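Local coordinates for inosine-uridine nucleoside N-ribohydrolase (Xanthomonas oryzae pv. oryzae, PDB 4P5F), which is a type III effector that binds calcium and adenosine diphosphate ribose and probably hydrolyses N-glycosyl bonds, as nucleoside hydrolases do, at residues D39-V44 against L316-T321; S74-L79 against S111-E116; A173-M178 against L217-R222. One frame throughout, in Å; residues are numbered along the deposited sequence.

Interaction 1 (D39-V44 against L316-T321); sequences DPDDVV and LYDPLT. With CA (calcium ion), chain C.
Asp41 and Asp318 approach each other in the first turns of helices 41-54 and 317-325, their CA atoms being the nearest pair across the two segments. The Asp41 side chain lies off the staggered positions (chi1 -128°), a rotation that brings its carboxylate to the first turn of the other helix. There OD2 accepts a hydrogen bond from Asp318 N at 2.7 Å, bent to 153° at the hydrogen and arriving from above the carboxylate plane. The same OD2 sits at the edge of the Tyr317 ring, 3.4 Å from its CD1, while OD1 turns to the other flank and lies 3.3 Å from Pro319 CD. Leu316, at the N-cap position, has no polar side-chain atom to offer, and Asp41 OD2 supplies an acceptor for Asp318 N instead.

Next to this bond, Asp42 and Asp318 share the calcium. The CB of Asp42 points away from the partner helix, yet its carboxylate returns to bind the metal unevenly, OD1 at 2.4 Å and OD2 at 2.9 Å from the calcium. Asp318 uses OD2, 2.5 Å from the ion; its OD1 accepts from water 2 at 2.7 Å, and that water is itself a calcium ligand. The two carboxylate planes stand 79° apart, so the groups converge on the ion without stacking. Thr34 OG1 is hydrogen-bonded to Asp42 OD2, and Asp35 and the backbone oxygen of Ile151 complete the protein ligands. On the apolar side, Val44 CG1 packs 3.6 Å from Pro319 CG, the two side chains crossing at about a right angle. Asp42 from one helix and Asp318 from another meet on the calcium while neighbouring Asp41 holds the second helix's backbone, an arrangement characteristic of the nucleoside hydrolase calcium site.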
ATOM      1  N   ASP A  39       8.818   2.798   5.212  1.00 13.44           N
ATOM      2  CA  ASP A  39       7.941   2.556   6.361  1.00 17.60           C
ATOM      3  C   ASP A  39       7.482   1.088   6.276  1.00 16.18           C
ATOM      4  O   ASP A  39       7.893   0.404   5.349  1.00 15.75           O
ATOM      5  CB  ASP A  39       6.775   3.564   6.413  1.00 12.04           C
ATOM      6  CG  ASP A  39       5.917   3.554   5.164  1.00 16.46           C
ATOM      7  OD1 ASP A  39       5.737   2.484   4.550  1.00 20.57           O
ATOM      8  OD2 ASP A  39       5.408   4.631   4.797  1.00 18.75           O
ATOM      9  N   PRO A  40       6.667   0.593   7.236  1.00 14.39           N
ATOM     10  CA  PRO A  40       6.272  -0.825   7.130  1.00 15.39           C
ATOM     11  C   PRO A  40       5.189  -1.124   6.089  1.00 14.37           C
ATOM     12  O   PRO A  40       5.058  -2.270   5.663  1.00 12.51           O
ATOM     13  CB  PRO A  40       5.691  -1.139   8.520  1.00 18.85           C
ATOM     14  CG  PRO A  40       6.185  -0.048   9.418  1.00 18.77           C
ATOM     15  CD  PRO A  40       6.299   1.158   8.549  1.00 15.44           C
ATOM     16  N   ASP A  41       4.436  -0.102   5.700  1.00 15.65           N
ATOM     17  CA  ASP A  41       3.160  -0.269   4.996  1.00 15.60           C
ATOM     18  C   ASP A  41       3.166  -1.222   3.794  1.00 11.30           C
ATOM     19  O   ASP A  41       2.374  -2.157   3.741  1.00 11.76           O
ATOM     20  CB  ASP A  41       2.608   1.106   4.584  1.00 12.81           C
ATOM     21  CG  ASP A  41       1.174   1.302   5.038  1.00 20.09           C
ATOM     22  OD1 ASP A  41       0.733   0.540   5.926  1.00 20.21           O
ATOM     23  OD2 ASP A  41       0.484   2.193   4.509  1.00 22.36           O
ATOM     24  N   ASP A  42       4.068  -0.981   2.845  1.00 11.06           N
ATOM     25  CA  ASP A  42       4.133  -1.769   1.615  1.00 12.97           C
ATOM     26  C   ASP A  42       4.464  -3.240   1.871  1.00 11.79           C
ATOM     27  O   ASP A  42       3.936  -4.120   1.197  1.00 12.12           O
ATOM     28  CB  ASP A  42       5.151  -1.177   0.619  1.00  8.40           C
ATOM     29  CG  ASP A  42       4.790   0.224   0.182  1.00 12.10           C
ATOM     30  OD1 ASP A  42       4.942   1.153   1.006  1.00 12.30           O
ATOM     31  OD2 ASP A  42       4.337   0.405  -0.982  1.00 15.48           O
ATOM     32  N   VAL A  43       5.359  -3.515   2.813  1.00  8.98           N
ATOM     33  CA  VAL A  43       5.735  -4.904   3.048  1.00  7.60           C
ATOM     34  C   VAL A  43       4.617  -5.630   3.799  1.00 10.93           C
ATOM     35  O   VAL A  43       4.417  -6.827   3.598  1.00 11.54           O
ATOM     36  CB  VAL A  43       7.110  -5.017   3.715  1.00 10.52           C
ATOM     37  CG1 VAL A  43       7.419  -6.452   4.133  1.00 11.87           C
ATOM     38  CG2 VAL A  43       8.161  -4.519   2.757  1.00 10.91           C
ATOM     39  N   VAL A  44       3.845  -4.901   4.613  1.00 12.14           N
ATOM     40  CA  VAL A  44       2.677  -5.523   5.253  1.00 14.81           C
ATOM     41  C   VAL A  44       1.694  -5.963   4.177  1.00 11.54           C
ATOM     42  O   VAL A  44       1.115  -7.044   4.267  1.00 12.03           O
ATOM     43  CB  VAL A  44       1.959  -4.611   6.283  1.00 13.07           C
ATOM     44  CG1 VAL A  44       0.764  -5.342   6.883  1.00 14.72           C
ATOM     45  CG2 VAL A  44       2.916  -4.189   7.384  1.00 10.22           C
ATOM     46  N   LEU A 316      -2.383   1.238   9.038  1.00 19.06           N
ATOM     47  CA  LEU A 316      -2.011   0.371   7.925  1.00 19.32           C
ATOM     48  C   LEU A 316      -2.705   0.808   6.632  1.00 15.34           C
ATOM     49  O   LEU A 316      -3.640   0.153   6.168  1.00 15.16           O
ATOM     50  CB  LEU A 316      -2.352  -1.090   8.252  1.00 13.07           C
ATOM     51  CG  LEU A 316      -1.508  -1.726   9.359  1.00 19.10           C
ATOM     52  CD1 LEU A 316      -1.877  -3.181   9.543  1.00 16.57           C
ATOM     53  CD2 LEU A 316      -0.026  -1.574   9.050  1.00 13.59           C
ATOM     54  N   TYR A 317      -2.246   1.913   6.053  1.00 14.58           N
ATOM     55  CA  TYR A 317      -2.916   2.492   4.877  1.00 13.42           C
ATOM     56  C   TYR A 317      -2.894   1.583   3.650  1.00 11.19           C
ATOM     57  O   TYR A 317      -3.905   1.379   2.997  1.00 11.83           O
ATOM     58  CB  TYR A 317      -2.280   3.817   4.489  1.00 13.35           C
ATOM     59  CG  TYR A 317      -2.011   4.732   5.651  1.00 18.95           C
ATOM     60  CD1 TYR A 317      -0.793   4.709   6.319  1.00 12.85           C
ATOM     61  CD2 TYR A 317      -2.978   5.630   6.071  1.00 17.26           C
ATOM     62  CE1 TYR A 317      -0.559   5.571   7.392  1.00 20.44           C
ATOM     63  CE2 TYR A 317      -2.763   6.473   7.122  1.00 17.59           C
ATOM     64  CZ  TYR A 317      -1.564   6.448   7.786  1.00 17.95           C
ATOM     65  OH  TYR A 317      -1.402   7.321   8.842  1.00 24.21           O
ATOM     66  N   ASP A 318      -1.718   1.067   3.324  1.00 12.31           N
ATOM     67  CA  ASP A 318      -1.553   0.283   2.110  1.00 12.93           C
ATOM     68  C   ASP A 318      -2.267  -1.076   2.180  1.00 12.44           C
ATOM     69  O   ASP A 318      -2.879  -1.490   1.204  1.00 11.80           O
ATOM     70  CB  ASP A 318      -0.065   0.118   1.760  1.00 11.65           C
ATOM     71  CG  ASP A 318       0.601   1.429   1.372  1.00 12.39           C
ATOM     72  OD1 ASP A 318      -0.099   2.466   1.202  1.00 12.53           O
ATOM     73  OD2 ASP A 318       1.841   1.411   1.220  1.00 12.96           O
ATOM     74  N   PRO A 319      -2.179  -1.784   3.325  1.00 15.38           N
ATOM     75  CA  PRO A 319      -2.927  -3.046   3.409  1.00 11.19           C
ATOM     76  C   PRO A 319      -4.445  -2.877   3.242  1.00 13.16           C
ATOM     77  O   PRO A 319      -5.095  -3.685   2.564  1.00 15.04           O
ATOM     78  CB  PRO A 319      -2.595  -3.543   4.821  1.00 13.49           C
ATOM     79  CG  PRO A 319      -1.256  -3.008   5.083  1.00 14.18           C
ATOM     80  CD  PRO A 319      -1.245  -1.642   4.462  1.00 12.47           C
ATOM     81  N   LEU A 320      -5.002  -1.833   3.848  1.00 15.72           N
ATOM     82  CA  LEU A 320      -6.431  -1.551   3.728  1.00 12.58           C
ATOM     83  C   LEU A 320      -6.814  -1.230   2.297  1.00 11.58           C
ATOM     84  O   LEU A 320      -7.903  -1.588   1.845  1.00 10.12           O
ATOM     85  CB  LEU A 320      -6.824  -0.386   4.632  1.00 16.37           C
ATOM     86  CG  LEU A 320      -6.933  -0.758   6.105  1.00 21.34           C
ATOM     87  CD1 LEU A 320      -7.005   0.502   6.948  1.00 20.74           C
ATOM     88  CD2 LEU A 320      -8.151  -1.636   6.349  1.00 15.98           C
ATOM     89  N   THR A 321      -5.906  -0.548   1.593  1.00 13.25           N
ATOM     90  CA  THR A 321      -6.068  -0.259   0.169  1.00 10.58           C
ATOM     91  C   THR A 321      -6.187  -1.535  -0.668  1.00 10.26           C
ATOM     92  O   THR A 321      -7.062  -1.626  -1.532  1.00 15.49           O
ATOM     93  CB  THR A 321      -4.901   0.584  -0.401  1.00 10.83           C
ATOM     94  OG1 THR A 321      -4.786   1.824   0.310  1.00 12.10           O
ATOM     95  CG2 THR A 321      -5.149   0.883  -1.880  1.00 11.28           C
TER
HETATM   96 CA    CA C 501       3.513   2.893   0.201  1.00 10.95          CA
HETATM   97  O   HOH W   1       3.789   3.564   2.627  1.00 16.74           O
HETATM   98  O   HOH W   2       1.326   4.674   0.851  1.00 15.59           O
HETATM   99  O   HOH W   3       4.055   5.377   0.017  1.00  9.29           O

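Interaction 2 (S74-L79 against S111-E116); sequences SQRAQL and SKFLAE
Arg76 and Phe113 join helix 70-86 of the Rossmann-like nucleoside hydrolase fold to the loop that follows helix 104-109, a side-chain-to-backbone tether beside a hydrophobic contact. Phe113 points its CB toward the helix. With CG anti to the backbone N (chi1 -172°), the side chain brings its ring to the Gln75 backbone, CE1 lying 3.7 Å from Gln75 C and also 3.7 Å from Gln75 CB. Its CZ comes within 4.5 Å of Leu79 CB, one turn further on. The amide of Gln75 turns away from the ring, to Asp71 and Arg121.

Arg76 runs past Phe113 in the opposite direction, extended from CG to NE, with guanidinium and ring planes 53° apart. Its other partners fix the group's orientation: NE donates to Leu67 O, NH1 also to Pro36 O and NH2 also to His110 O, so backbone carbonyls surround it. Towards the loop, both terminal nitrogens converge end-on upon a single acceptor lying close to the guanidinium plane, Lys112 O: NH1 is 2.9 Å from that oxygen, nearly in line with the carbonyl bond, whereas NH2, at 3.0 Å from it, comes from above the carbonyl plane.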
ATOM      1  N   SER A  74      15.964   0.711  -7.672  1.00 16.40           N
ATOM      2  CA  SER A  74      16.465  -0.646  -7.797  1.00 13.96           C
ATOM      3  C   SER A  74      16.683  -1.274  -6.427  1.00 11.85           C
ATOM      4  O   SER A  74      16.386  -2.446  -6.256  1.00 12.66           O
ATOM      5  CB  SER A  74      17.721  -0.709  -8.667  1.00 14.28           C
ATOM      6  OG  SER A  74      17.336  -0.585 -10.026  1.00 23.08           O
ATOM      7  N   GLN A  75      17.167  -0.496  -5.453  1.00 11.71           N
ATOM      8  CA  GLN A  75      17.319  -1.006  -4.083  1.00 12.11           C
ATOM      9  C   GLN A  75      15.966  -1.391  -3.481  1.00 13.55           C
ATOM     10  O   GLN A  75      15.847  -2.425  -2.828  1.00 13.42           O
ATOM     11  CB  GLN A  75      18.019   0.009  -3.179  1.00 14.14           C
ATOM     12  CG  GLN A  75      19.335   0.529  -3.730  1.00 16.81           C
ATOM     13  CD  GLN A  75      20.276  -0.582  -4.151  1.00 20.71           C
ATOM     14  OE1 GLN A  75      20.530  -1.526  -3.394  1.00 14.12           O
ATOM     15  NE2 GLN A  75      20.804  -0.476  -5.364  1.00 24.53           N
ATOM     16  N   ARG A  76      14.954  -0.552  -3.709  1.00  9.20           N
ATOM     17  CA  ARG A  76      13.608  -0.851  -3.235  1.00 12.84           C
ATOM     18  C   ARG A  76      13.074  -2.096  -3.932  1.00 11.45           C
ATOM     19  O   ARG A  76      12.413  -2.936  -3.306  1.00 10.98           O
ATOM     20  CB  ARG A  76      12.649   0.331  -3.469  1.00  8.84           C
ATOM     21  CG  ARG A  76      12.890   1.527  -2.585  1.00 10.62           C
ATOM     22  CD  ARG A  76      11.761   2.568  -2.667  1.00  9.69           C
ATOM     23  NE  ARG A  76      12.288   3.905  -2.374  1.00  9.43           N
ATOM     24  CZ  ARG A  76      12.612   4.349  -1.159  1.00 12.52           C
ATOM     25  NH1 ARG A  76      12.444   3.578  -0.083  1.00  9.76           N
ATOM     26  NH2 ARG A  76      13.109   5.576  -1.013  1.00  9.83           N
ATOM     27  N   ALA A  77      13.361  -2.198  -5.232  1.00  9.61           N
ATOM     28  CA  ALA A  77      12.974  -3.360  -6.015  1.00 13.76           C
ATOM     29  C   ALA A  77      13.647  -4.647  -5.499  1.00 12.61           C
ATOM     30  O   ALA A  77      13.008  -5.692  -5.400  1.00 11.50           O
ATOM     31  CB  ALA A  77      13.287  -3.136  -7.492  1.00 10.43           C
ATOM     32  N   GLN A  78      14.934  -4.561  -5.170  1.00 12.51           N
ATOM     33  CA  GLN A  78      15.656  -5.730  -4.653  1.00 15.89           C
ATOM     34  C   GLN A  78      15.087  -6.170  -3.303  1.00 12.60           C
ATOM     35  O   GLN A  78      14.944  -7.366  -3.043  1.00 13.20           O
ATOM     36  CB  GLN A  78      17.156  -5.440  -4.531  1.00 10.68           C
ATOM     37  CG  GLN A  78      17.894  -5.393  -5.864  1.00 12.22           C
ATOM     38  CD  GLN A  78      19.260  -4.719  -5.765  1.00 13.48           C
ATOM     39  OE1 GLN A  78      19.530  -3.747  -6.463  1.00 20.71           O
ATOM     40  NE2 GLN A  78      20.119  -5.232  -4.892  1.00 13.26           N
ATOM     41  N   LEU A  79      14.772  -5.188  -2.455  1.00 13.47           N
ATOM     42  CA  LEU A  79      14.114  -5.430  -1.165  1.00 14.99           C
ATOM     43  C   LEU A  79      12.769  -6.106  -1.371  1.00 12.76           C
ATOM     44  O   LEU A  79      12.462  -7.104  -0.724  1.00 13.93           O
ATOM     45  CB  LEU A  79      13.936  -4.116  -0.382  1.00 10.55           C
ATOM     46  CG  LEU A  79      13.298  -4.122   1.021  1.00 13.66           C
ATOM     47  CD1 LEU A  79      11.779  -4.127   0.997  1.00 12.16           C
ATOM     48  CD2 LEU A  79      13.803  -5.293   1.852  1.00 15.35           C
ATOM     49  N   SER A 111      14.803   9.444  -0.799  1.00 16.28           N
ATOM     50  CA  SER A 111      15.853   8.437  -0.768  1.00 15.31           C
ATOM     51  C   SER A 111      15.905   7.725   0.581  1.00 17.78           C
ATOM     52  O   SER A 111      16.835   6.966   0.847  1.00 17.16           O
ATOM     53  CB  SER A 111      17.211   9.039  -1.137  1.00 19.48           C
ATOM     54  OG  SER A 111      17.657   9.936  -0.138  1.00 26.33           O
ATOM     55  N   LYS A 112      14.889   7.938   1.414  1.00 14.37           N
ATOM     56  CA  LYS A 112      14.833   7.278   2.715  1.00 13.51           C
ATOM     57  C   LYS A 112      14.730   5.759   2.525  1.00 14.81           C
ATOM     58  O   LYS A 112      13.844   5.265   1.837  1.00 12.85           O
ATOM     59  CB  LYS A 112      13.664   7.794   3.538  1.00 15.99           C
ATOM     60  CG  LYS A 112      13.481   7.106   4.875  1.00 17.60           C
ATOM     61  CD  LYS A 112      12.346   7.752   5.666  1.00 25.63           C
ATOM     62  CE  LYS A 112      12.030   6.961   6.935  1.00 21.44           C
ATOM     63  NZ  LYS A 112      10.925   7.592   7.717  1.00 34.77           N
ATOM     64  N   PHE A 113      15.653   5.025   3.129  1.00 13.60           N
ATOM     65  CA  PHE A 113      15.744   3.592   2.910  1.00 12.93           C
ATOM     66  C   PHE A 113      16.193   3.005   4.233  1.00 15.22           C
ATOM     67  O   PHE A 113      17.332   3.199   4.644  1.00 18.90           O
ATOM     68  CB  PHE A 113      16.747   3.303   1.780  1.00 14.24           C
ATOM     69  CG  PHE A 113      16.779   1.847   1.323  1.00 17.97           C
ATOM     70  CD1 PHE A 113      15.906   1.386   0.334  1.00 14.16           C
ATOM     71  CD2 PHE A 113      17.699   0.953   1.868  1.00 14.12           C
ATOM     72  CE1 PHE A 113      15.935   0.050  -0.089  1.00 13.48           C
ATOM     73  CE2 PHE A 113      17.741  -0.381   1.450  1.00 12.88           C
ATOM     74  CZ  PHE A 113      16.852  -0.834   0.469  1.00 12.05           C
ATOM     75  N   LEU A 114      15.278   2.327   4.918  1.00 12.23           N
ATOM     76  CA  LEU A 114      15.545   1.781   6.253  1.00 18.33           C
ATOM     77  C   LEU A 114      16.640   0.697   6.283  1.00 16.16           C
ATOM     78  O   LEU A 114      16.690  -0.203   5.424  1.00 14.79           O
ATOM     79  CB  LEU A 114      14.240   1.287   6.897  1.00 14.97           C
ATOM     80  CG  LEU A 114      13.181   2.393   6.995  1.00 15.08           C
ATOM     81  CD1 LEU A 114      11.868   1.877   7.511  1.00 17.55           C
ATOM     82  CD2 LEU A 114      13.656   3.567   7.858  1.00 16.68           C
ATOM     83  N   ALA A 115      17.516   0.801   7.278  1.00 13.92           N
ATOM     84  CA  ALA A 115      18.668  -0.094   7.411  1.00 21.99           C
ATOM     85  C   ALA A 115      18.210  -1.534   7.546  1.00 18.37           C
ATOM     86  O   ALA A 115      18.889  -2.465   7.109  1.00 17.65           O
ATOM     87  CB  ALA A 115      19.516   0.299   8.623  1.00 19.90           C
ATOM     88  N   GLU A 116      17.037  -1.701   8.146  1.00 15.55           N
ATOM     89  CA  GLU A 116      16.462  -3.019   8.366  1.00 20.47           C
ATOM     90  C   GLU A 116      16.276  -3.801   7.061  1.00 25.09           C
ATOM     91  O   GLU A 116      16.273  -5.034   7.059  1.00 21.40           O
ATOM     92  CB  GLU A 116      15.127  -2.888   9.096  1.00 22.36           C
ATOM     93  CG  GLU A 116      15.229  -2.440  10.552  1.00 20.92           C
ATOM     94  CD  GLU A 116      15.205  -0.932  10.716  1.00 23.28           C
ATOM     95  OE1 GLU A 116      15.506  -0.216   9.735  1.00 25.35           O
ATOM     96  OE2 GLU A 116      14.881  -0.460  11.827  1.00 24.26           O
TER

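Interaction 3 (A173-M178 against L217-R222); sequences ASITIM and LGIPLR
Ile175 and Leu221 are paired neighbours on adjacent parallel strands, and three backbone hydrogen bonds establish the register. Ile175 N donates to Pro220 O at 3.0 Å, and Ile175 O accepts from Arg222 N at 2.9 Å, so Ile175 is bonded to the residues before and after Leu221. The ladder then steps on: Ile177 N reaches Arg222 O at 2.8 Å. The first two bonds are close to straight, and the third, Ile177 N to Arg222 O, is somewhat more bent at 156°.

The side chain of Ile175 can be traced outward from the sheet. Its CB lies 3.9 Å from Leu221 CD2, and the CG2 branch, anti to the backbone N, touches the same methyl. The other branch leaves beside the backbone N (chi1 -63°) and is carried toward the loop before the second strand, where CG1 is 3.9 Å from Ile219 CG2. At the tip, CD1 remains against that Ile219 methyl. The forked side chain thus divides its contacts, CG2 to Leu221 and the longer arm to Ile219. From the next position on this face, Ile177 CD1 closes on Leu221 CD2 at 3.7 Å. Helix 204-217 covers the isoleucine and leucine side chains through Ala214, Leu210 and Tyr211, and helix 155-171 adds Leu161 and Val168.

On the opposite face Thr176 CG2 lies alongside Arg222 CB at 4.1 Å. The arginine then bends at chi3 and carries its guanidinium away to a salt bridge with Glu348, on strand 347-350, the next one across the sheet. Gly218 ends helix 204-217 in a Schellman motif, and the chain enters strand 221-224 within three residues. Strand 172-178, that helix and strand 221-224 form a beta-alpha-beta crossover, the repeating topology of a Rossmann-like parallel sheet.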
ATOM      1  N   ALA A 173     -10.007  -3.800 -14.642  1.00 18.13           N
ATOM      2  CA  ALA A 173     -11.312  -3.733 -13.979  1.00 16.94           C
ATOM      3  C   ALA A 173     -11.446  -2.493 -13.094  1.00 20.45           C
ATOM      4  O   ALA A 173     -12.532  -1.914 -12.967  1.00 13.71           O
ATOM      5  CB  ALA A 173     -11.538  -4.986 -13.142  1.00 19.04           C
ATOM      6  N   SER A 174     -10.338  -2.092 -12.475  1.00 16.21           N
ATOM      7  CA  SER A 174     -10.364  -0.960 -11.564  1.00 14.64           C
ATOM      8  C   SER A 174      -8.961  -0.539 -11.203  1.00 14.51           C
ATOM      9  O   SER A 174      -8.016  -1.310 -11.326  1.00 15.57           O
ATOM     10  CB  SER A 174     -11.115  -1.329 -10.278  1.00 16.88           C
ATOM     11  OG  SER A 174     -10.432  -2.362  -9.587  1.00 19.77           O
ATOM     12  N   ILE A 175      -8.850   0.706 -10.768  1.00 15.13           N
ATOM     13  CA  ILE A 175      -7.631   1.254 -10.212  1.00 13.08           C
ATOM     14  C   ILE A 175      -7.970   1.690  -8.794  1.00 14.55           C
ATOM     15  O   ILE A 175      -8.808   2.581  -8.586  1.00 10.46           O
ATOM     16  CB  ILE A 175      -7.138   2.460 -11.042  1.00 17.46           C
ATOM     17  CG1 ILE A 175      -6.799   2.009 -12.471  1.00 15.32           C
ATOM     18  CG2 ILE A 175      -5.915   3.104 -10.390  1.00 12.40           C
ATOM     19  CD1 ILE A 175      -6.549   3.132 -13.432  1.00 13.39           C
ATOM     20  N   THR A 176      -7.349   1.028  -7.822  1.00 12.68           N
ATOM     21  CA  THR A 176      -7.551   1.348  -6.408  1.00 15.37           C
ATOM     22  C   THR A 176      -6.264   1.989  -5.892  1.00 12.26           C
ATOM     23  O   THR A 176      -5.165   1.474  -6.116  1.00 11.28           O
ATOM     24  CB  THR A 176      -7.890   0.090  -5.593  1.00 14.08           C
ATOM     25  OG1 THR A 176      -8.921  -0.653  -6.257  1.00 17.04           O
ATOM     26  CG2 THR A 176      -8.340   0.437  -4.177  1.00 13.17           C
ATOM     27  N   ILE A 177      -6.409   3.116  -5.214  1.00 11.29           N
ATOM     28  CA  ILE A 177      -5.292   4.016  -4.925  1.00  9.26           C
ATOM     29  C   ILE A 177      -5.302   4.443  -3.457  1.00 14.24           C
ATOM     30  O   ILE A 177      -6.347   4.846  -2.925  1.00 14.03           O
ATOM     31  CB  ILE A 177      -5.423   5.326  -5.762  1.00 11.70           C
ATOM     32  CG1 ILE A 177      -5.419   5.048  -7.267  1.00 12.85           C
ATOM     33  CG2 ILE A 177      -4.342   6.343  -5.387  1.00 11.54           C
ATOM     34  CD1 ILE A 177      -5.514   6.299  -8.109  1.00 13.96           C
ATOM     35  N   MET A 178      -4.151   4.364  -2.801  1.00 11.92           N
ATOM     36  CA  MET A 178      -4.008   4.967  -1.477  1.00 11.41           C
ATOM     37  C   MET A 178      -3.577   6.395  -1.744  1.00 11.41           C
ATOM     38  O   MET A 178      -2.415   6.658  -2.039  1.00 13.43           O
ATOM     39  CB  MET A 178      -2.960   4.218  -0.657  1.00 12.38           C
ATOM     40  CG  MET A 178      -3.045   4.454   0.840  1.00 13.47           C
ATOM     41  SD  MET A 178      -2.501   6.101   1.279  1.00 16.03           S
ATOM     42  CE  MET A 178      -4.009   6.821   1.964  1.00 12.14           C
ATOM     43  N   LEU A 217     -10.935   7.446 -19.645  1.00 17.82           N
ATOM     44  CA  LEU A 217     -11.021   6.100 -20.229  1.00 22.68           C
ATOM     45  C   LEU A 217     -12.182   5.245 -19.691  1.00 24.07           C
ATOM     46  O   LEU A 217     -12.436   4.141 -20.190  1.00 24.61           O
ATOM     47  CB  LEU A 217      -9.698   5.347 -20.034  1.00 21.98           C
ATOM     48  CG  LEU A 217      -8.478   5.897 -20.777  1.00 22.70           C
ATOM     49  CD1 LEU A 217      -7.267   5.014 -20.519  1.00 21.28           C
ATOM     50  CD2 LEU A 217      -8.763   6.019 -22.277  1.00 21.62           C
ATOM     51  N   GLY A 218     -12.875   5.743 -18.670  1.00 17.20           N
ATOM     52  CA  GLY A 218     -13.975   5.000 -18.083  1.00 17.00           C
ATOM     53  C   GLY A 218     -13.530   3.862 -17.171  1.00 14.39           C
ATOM     54  O   GLY A 218     -14.260   2.897 -16.976  1.00 19.07           O
ATOM     55  N   ILE A 219     -12.326   3.952 -16.617  1.00 18.88           N
ATOM     56  CA  ILE A 219     -11.861   2.939 -15.663  1.00 16.28           C
ATOM     57  C   ILE A 219     -12.276   3.354 -14.260  1.00 15.35           C
ATOM     58  O   ILE A 219     -11.874   4.428 -13.813  1.00 14.79           O
ATOM     59  CB  ILE A 219     -10.332   2.841 -15.620  1.00 12.13           C
ATOM     60  CG1 ILE A 219      -9.727   2.793 -17.024  1.00 19.51           C
ATOM     61  CG2 ILE A 219      -9.924   1.628 -14.812  1.00 13.36           C
ATOM     62  CD1 ILE A 219      -9.935   1.472 -17.685  1.00 23.52           C
ATOM     63  N   PRO A 220     -13.065   2.515 -13.559  1.00 15.91           N
ATOM     64  CA  PRO A 220     -13.475   2.836 -12.182  1.00 14.93           C
ATOM     65  C   PRO A 220     -12.281   3.074 -11.270  1.00 16.57           C
ATOM     66  O   PRO A 220     -11.331   2.266 -11.270  1.00 14.66           O
ATOM     67  CB  PRO A 220     -14.214   1.575 -11.742  1.00 13.88           C
ATOM     68  CG  PRO A 220     -14.765   1.024 -13.038  1.00 17.26           C
ATOM     69  CD  PRO A 220     -13.640   1.232 -14.005  1.00 16.23           C
ATOM     70  N   LEU A 221     -12.338   4.181 -10.529  1.00 12.79           N
ATOM     71  CA  LEU A 221     -11.309   4.594  -9.574  1.00 13.02           C
ATOM     72  C   LEU A 221     -11.836   4.447  -8.156  1.00 14.98           C
ATOM     73  O   LEU A 221     -12.944   4.898  -7.852  1.00 20.58           O
ATOM     74  CB  LEU A 221     -10.992   6.082  -9.747  1.00 13.95           C
ATOM     75  CG  LEU A 221      -9.859   6.698 -10.566  1.00 25.27           C
ATOM     76  CD1 LEU A 221      -9.819   8.192 -10.260  1.00 15.45           C
ATOM     77  CD2 LEU A 221      -8.501   6.053 -10.290  1.00 19.91           C
ATOM     78  N   ARG A 222     -11.040   3.864  -7.273  1.00 10.64           N
ATOM     79  CA  ARG A 222     -11.393   3.802  -5.862  1.00 15.81           C
ATOM     80  C   ARG A 222     -10.249   4.380  -5.039  1.00 14.39           C
ATOM     81  O   ARG A 222      -9.149   3.827  -5.027  1.00 13.62           O
ATOM     82  CB  ARG A 222     -11.701   2.368  -5.432  1.00 14.72           C
ATOM     83  CG  ARG A 222     -12.227   2.242  -4.002  1.00 16.33           C
ATOM     84  CD  ARG A 222     -12.721   0.821  -3.712  1.00 14.83           C
ATOM     85  NE  ARG A 222     -13.972   0.558  -4.411  1.00 17.80           N
ATOM     86  CZ  ARG A 222     -14.595  -0.617  -4.441  1.00 20.95           C
ATOM     87  NH1 ARG A 222     -14.084  -1.678  -3.828  1.00 18.26           N
ATOM     88  NH2 ARG A 222     -15.735  -0.729  -5.102  1.00 24.31           N
TER

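Interaction 1 links the other two: its centre is about 16 Å from that of interaction 2 and about 19 Å from that of interaction 3, and it touches both. Val43 CG2 packs on Leu79 CD1 at 4.0 Å toward interaction 2, and Asp318 OD1 lies 3.6 Å from Met178 CG toward interaction 3. Interactions 2 and 3 do not meet: their nearest atoms are about 15 Å apart, on opposite sides of the chain's centre. Relative to the calcium, interaction 1 supplies ligands directly, whereas the side chain of Arg76 is about 9 Å from the ion and Met178 CB is 6.7 Å from it. The latter two contacts therefore flank the metal site without binding the ion.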